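Local coordinates for protein lectin (Pleurotus ostreatus, PDB 6KC2) that binds calcium ions and, as a lectin, probably recognises sugars through at least one of them, here holding a rhamnose directly on the metal, at residues V233-F238 with N298-G303; A257-Y262 with S275-A280. All blocks are in the same frame, centred on the assembly; numbering follows the deposited sequence.

Contact 1 (V233-F238 with N298-G303); sequences VGSRAF and NATNGG. With CA (calcium ion), chain E; NAG (2-acetamido-2-deoxy-beta-D-glucopyranose), chain D; RAM (alpha-L-rhamnopyranose), chain H.
Ser235 and Thr300 face each other in a non-hydrogen-bonded antiparallel pair, and their hydroxyls bridge the strands: Ser235 OG lies 2.8 Å from Thr300 OG1, and either may donate. Being paired directly, the two residues put their side chains on one face; with each hydroxyl anti to its carbonyl carbon (chi1 -64° for Ser235, -56° for Thr300), the two oxygens meet. Ser235 CB also rests against the amide oxygen of Asn298, with CB 3.3 Å from Asn298 OD1. The ND2 on the other branch of that amide is covalently joined to C1 of an N-acetylglucosamine, and the sugar extends over the paired hydroxyls. Backbone bonds flank this pair, with Arg236 N 2.7 Å from Ala299 O and Gly234 N 3.0 Å from Asn301 O. At the strand end, Val233 sets its CG1 methyl 3.4 Å from Asn301 O, while CG2 approaches Gly302 and Gly303.

On the other face, Ala299 CB meets the Phe238 ring obliquely. Arg236 folds back at chi2, and its NH1 bonds Ser235 O from above the carbonyl plane; NH2 forms a salt bridge with Asp225. Asn301, with CG anti to its backbone N (chi1 -179°), sends OD1 to the calcium ion at 2.5 Å. Gly303 N, 3.0 Å from Asn301 OD1, closes an Asx turn that carries Gly303 O to 2.6 Å from the calcium ion; Gly303 also belongs to the N-acetyl-D-galactosamine site. Asn301 ND2 is held by Gly304 O and Pro232 O, fixing the amide flip.

The strand pair thus carries an N-glycan at one end and a calcium site at the other. OD1 of Asn301 serves the metal and the turn together, and the calcium ion probably polarises its C=O bond.

Contact 2 (A257-Y262 with S275-A280); sequences AADDRY and SSYTVA. With CA (calcium ion), chain E; RAM (alpha-L-rhamnopyranose), chain H.
The backbone of 257-262 turns at Asp260 beside the irregular loop 275-280, with Asp260 O only 3.2 Å from Ser275 CA in a CA-H...O contact. Tyr277 carries most of the contact from the loop. Its CG sits between the backbone N and the carbonyl carbon (chi1 54°), laying the ring alongside the two aspartates. Tyr277 CB packs 3.5 Å from Ala258 O, and CD2 of the ring lies 3.7 Å from Asp259 OD1. Asp259 OD2 stands over the rim of one ring face. From the far end of the ring, Tyr277 OH is hydrogen-bonded to rhamnose O2 at 2.8 Å, either being a possible donor, with the sugar oxygen lying in the ring plane.

Each aspartate divides its carboxylate between metal and sugar. Asp259 OD1 binds the calcium ion, whereas Asp259 OD2 approaches rhamnose O4 to 2.6 Å and accepts from Trp364 NE1; the Trp364 and Tyr277 rings meet edge-to-face. Asp260 OD2 binds the calcium ion at 2.4 Å and also accepts from Gly302 N, while Asp260 OD1 comes to 2.7 Å from rhamnose O3.

Farther out, Ser275 CB lies over one face of the Arg261 guanidinium, toward its rim. At the other end, the methyls of Ala257 and Ala280 pack together, CB to CB 4.1 Å. Ser276 OG accepts from both Thr278 N and Val279 N, an ST motif that steadies the bend just after Tyr277.

Rhamnose O3 and O4 also bind the calcium ion directly, and Asn301, Gly303 and Pro305 complete its shell. The sugar is therefore recognised by a metal-bound pair of hydroxyls that two aspartates also approach, with Tyr277 reaching the next oxygen; calcium probably makes O3 and O4 stronger donors.

Overall arrangement
Both contacts belong to the later part of the chain, beyond the sheets formed by residues 71-171. The chain enters strand 234-243, crosses to 249-259 in the second sheet, and returns through 261-266 and 269-274. Loop 275-280 then comes back against 257-262, so contact 2 closes a short loop. Strand 281-285 follows, and strand 292-301 finally closes contact 1, within whose larger loop contact 2 is nested. Strands 261-266 and 292-301 are sheet neighbours, joined by a probable bond from Thr300 N to Arg261 O. The contacts, centred 11 Å apart, bring loops that pass between the two sheets onto one calcium ion and its rhamnose.

Contact 1 (V233-F238 with N298-G303)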
# COMPACT_ATOMS: atom_id res chain seq x y z
N VAL A 233 0.47 10.77 32.66
CA VAL A 233 0.30 11.86 31.72
C VAL A 233 1.67 12.31 31.23
O VAL A 233 2.62 12.40 32.01
CB VAL A 233 -0.46 13.03 32.38
CG1 VAL A 233 -0.63 14.20 31.41
CG2 VAL A 233 -1.81 12.56 32.91
N GLY A 234 1.79 12.56 29.93
CA GLY A 234 3.03 13.09 29.40
C GLY A 234 3.30 12.60 27.99
O GLY A 234 2.55 11.80 27.42
N SER A 235 4.41 13.10 27.44
CA SER A 235 4.85 12.75 26.09
C SER A 235 5.97 11.73 26.15
O SER A 235 6.81 11.75 27.05
CB SER A 235 5.32 14.00 25.35
OG SER A 235 4.24 14.89 25.17
N ARG A 236 5.96 10.82 25.18
CA ARG A 236 6.95 9.76 25.04
C ARG A 236 7.39 9.71 23.59
O ARG A 236 6.61 10.04 22.68
CB ARG A 236 6.40 8.39 25.48
CG ARG A 236 5.73 8.38 26.87
CD ARG A 236 6.79 8.66 27.93
NE ARG A 236 6.33 8.56 29.32
CZ ARG A 236 5.94 9.60 30.06
NH1 ARG A 236 5.94 10.84 29.56
NH2 ARG A 236 5.56 9.41 31.32
N ALA A 237 8.64 9.31 23.36
CA ALA A 237 9.15 9.26 21.99
C ALA A 237 9.47 7.82 21.61
O ALA A 237 9.82 6.99 22.46
CB ALA A 237 10.40 10.15 21.82
N PHE A 238 9.32 7.52 20.32
CA PHE A 238 9.55 6.20 19.75
C PHE A 238 10.31 6.34 18.43
O PHE A 238 10.06 7.28 17.68
CB PHE A 238 8.22 5.44 19.55
CG PHE A 238 7.38 5.38 20.81
CD1 PHE A 238 6.53 6.43 21.15
CD2 PHE A 238 7.50 4.31 21.69
CE1 PHE A 238 5.81 6.40 22.31
CE2 PHE A 238 6.77 4.27 22.85
CZ PHE A 238 5.92 5.32 23.17
N ASN A 298 6.53 11.43 18.51
CA ASN A 298 6.21 12.01 19.82
C ASN A 298 4.73 11.74 20.07
O ASN A 298 3.86 12.34 19.43
CB ASN A 298 6.52 13.52 19.84
CG ASN A 298 5.98 14.25 21.09
OD1 ASN A 298 5.54 13.63 22.07
ND2 ASN A 298 6.01 15.59 21.03
N ALA A 299 4.44 10.81 20.98
CA ALA A 299 3.06 10.50 21.36
C ALA A 299 2.81 10.97 22.78
O ALA A 299 3.68 10.87 23.65
CB ALA A 299 2.77 9.01 21.21
N THR A 300 1.61 11.49 23.03
CA THR A 300 1.29 12.13 24.29
C THR A 300 0.08 11.46 24.92
O THR A 300 -0.93 11.24 24.24
CB THR A 300 1.02 13.62 24.08
OG1 THR A 300 2.15 14.23 23.43
CG2 THR A 300 0.76 14.32 25.42
N ASN A 301 0.17 11.15 26.20
CA ASN A 301 -0.97 10.64 26.95
C ASN A 301 -1.59 11.75 27.79
O ASN A 301 -0.91 12.35 28.63
CB ASN A 301 -0.58 9.46 27.84
CG ASN A 301 -1.78 8.90 28.61
OD1 ASN A 301 -2.91 9.01 28.14
ND2 ASN A 301 -1.54 8.34 29.77
N GLY A 302 -2.89 12.00 27.58
CA GLY A 302 -3.62 12.98 28.36
C GLY A 302 -4.20 12.47 29.66
O GLY A 302 -4.77 13.25 30.43
N GLY A 303 -4.06 11.17 29.92
CA GLY A 303 -4.58 10.53 31.11
C GLY A 303 -5.16 9.16 30.80
O GLY A 303 -5.74 8.96 29.73
CA CA E . -5.13 8.25 27.27
C1 NAG D . 5.56 16.53 22.04
C2 NAG D . 6.24 17.88 21.90
C3 NAG D . 5.82 18.78 23.06
C4 NAG D . 4.30 18.95 23.03
C5 NAG D . 3.59 17.59 23.00
C6 NAG D . 2.13 17.72 22.67
C7 NAG D . 8.50 17.39 22.74
C8 NAG D . 9.96 17.37 22.39
N2 NAG D . 7.68 17.80 21.77
O3 NAG D . 6.47 20.05 22.97
O4 NAG D . 3.87 19.73 24.14
O5 NAG D . 4.14 16.70 22.01
O6 NAG D . 1.92 17.69 21.27
O7 NAG D . 8.09 17.05 23.84
C1 RAM H . -10.81 8.04 27.92
C2 RAM H . -9.81 9.06 27.38
C3 RAM H . -8.38 8.51 27.48
C4 RAM H . -8.31 7.12 26.85
C5 RAM H . -9.45 6.21 27.36
C6 RAM H . -9.46 4.83 26.69
O1 RAM H . -10.57 7.76 29.29
O2 RAM H . -10.11 9.35 26.03
O3 RAM H . -7.45 9.40 26.87
O4 RAM H . -7.08 6.54 27.20
O5 RAM H . -10.70 6.84 27.15

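Contact 2 (A257-Y262 with S275-A280)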
# COMPACT_ATOMS: atom_id res chain seq x y z
N ALA A 257 -2.02 5.59 14.56
CA ALA A 257 -2.98 6.11 15.51
C ALA A 257 -2.35 6.05 16.90
O ALA A 257 -1.52 5.17 17.17
CB ALA A 257 -4.31 5.32 15.47
N ALA A 258 -2.76 6.97 17.78
CA ALA A 258 -2.20 6.98 19.12
C ALA A 258 -3.27 7.28 20.16
O ALA A 258 -4.14 8.14 19.95
CB ALA A 258 -1.07 8.01 19.25
N ASP A 259 -3.21 6.59 21.29
CA ASP A 259 -4.14 6.93 22.34
C ASP A 259 -3.68 8.25 22.91
O ASP A 259 -2.69 8.32 23.66
CB ASP A 259 -4.30 5.88 23.44
CG ASP A 259 -5.30 6.34 24.53
OD1 ASP A 259 -5.46 7.56 24.76
OD2 ASP A 259 -5.99 5.48 25.11
N ASP A 260 -4.50 9.24 22.57
CA ASP A 260 -4.51 10.66 22.78
C ASP A 260 -3.90 11.30 21.54
O ASP A 260 -4.69 11.72 20.70
CB ASP A 260 -3.96 11.03 24.14
CG ASP A 260 -4.99 10.73 25.23
OD1 ASP A 260 -6.20 10.74 24.88
OD2 ASP A 260 -4.62 10.41 26.38
N ARG A 261 -2.58 11.30 21.32
CA ARG A 261 -2.12 12.08 20.17
C ARG A 261 -0.68 11.73 19.80
O ARG A 261 0.06 11.14 20.60
CB ARG A 261 -2.24 13.60 20.42
CG ARG A 261 -1.43 14.11 21.62
CD ARG A 261 -1.86 15.52 22.05
NE ARG A 261 -2.09 16.38 20.89
CZ ARG A 261 -3.25 16.98 20.62
NH1 ARG A 261 -4.29 16.83 21.44
NH2 ARG A 261 -3.37 17.74 19.54
N TYR A 262 -0.28 12.12 18.59
CA TYR A 262 1.07 11.84 18.12
C TYR A 262 1.49 12.94 17.16
O TYR A 262 0.65 13.61 16.54
CB TYR A 262 1.18 10.47 17.40
CG TYR A 262 0.51 10.53 16.06
CD1 TYR A 262 -0.85 10.25 15.93
CD2 TYR A 262 1.21 10.94 14.92
CE1 TYR A 262 -1.49 10.34 14.71
CE2 TYR A 262 0.57 11.06 13.69
CZ TYR A 262 -0.77 10.75 13.59
OH TYR A 262 -1.41 10.87 12.38
N SER A 275 -4.83 13.22 16.63
CA SER A 275 -5.30 13.25 18.01
C SER A 275 -6.48 12.31 18.22
O SER A 275 -7.36 12.60 19.05
CB SER A 275 -5.69 14.67 18.42
OG SER A 275 -6.69 15.17 17.54
N SER A 276 -6.52 11.19 17.50
CA SER A 276 -7.63 10.25 17.61
C SER A 276 -7.10 8.83 17.70
O SER A 276 -6.25 8.42 16.91
CB SER A 276 -8.56 10.37 16.40
OG SER A 276 -9.50 9.32 16.43
N TYR A 277 -7.64 8.06 18.65
CA TYR A 277 -7.36 6.64 18.68
C TYR A 277 -8.51 5.81 18.10
O TYR A 277 -8.48 4.58 18.21
CB TYR A 277 -7.00 6.19 20.10
CG TYR A 277 -8.03 6.55 21.18
CD1 TYR A 277 -9.14 5.75 21.40
CD2 TYR A 277 -7.86 7.68 21.99
CE1 TYR A 277 -10.07 6.05 22.38
CE2 TYR A 277 -8.79 8.00 22.98
CZ TYR A 277 -9.90 7.17 23.17
OH TYR A 277 -10.84 7.44 24.14
N THR A 278 -9.51 6.44 17.47
CA THR A 278 -10.55 5.71 16.77
C THR A 278 -10.55 5.95 15.27
O THR A 278 -11.19 5.18 14.54
CB THR A 278 -11.95 6.04 17.32
OG1 THR A 278 -12.21 7.45 17.17
CG2 THR A 278 -12.07 5.64 18.79
N VAL A 279 -9.87 6.99 14.78
CA VAL A 279 -9.73 7.24 13.36
C VAL A 279 -8.23 7.36 13.06
O VAL A 279 -7.59 8.32 13.49
CB VAL A 279 -10.46 8.51 12.91
CG1 VAL A 279 -10.22 8.75 11.43
CG2 VAL A 279 -11.97 8.39 13.23
N ALA A 280 -7.69 6.38 12.33
CA ALA A 280 -6.27 6.34 11.99
C ALA A 280 -5.94 7.29 10.84
O ALA A 280 -6.79 7.63 10.00
CB ALA A 280 -5.85 4.92 11.64
CA CA E . -5.13 8.25 27.27
C1 RAM H . -10.81 8.04 27.92
C2 RAM H . -9.81 9.06 27.38
C3 RAM H . -8.38 8.51 27.48
C4 RAM H . -8.31 7.12 26.85
C5 RAM H . -9.45 6.21 27.36
C6 RAM H . -9.46 4.83 26.69
O1 RAM H . -10.57 7.76 29.29
O2 RAM H . -10.11 9.35 26.03
O3 RAM H . -7.45 9.40 26.87
O4 RAM H . -7.08 6.54 27.20
O5 RAM H . -10.70 6.84 27.15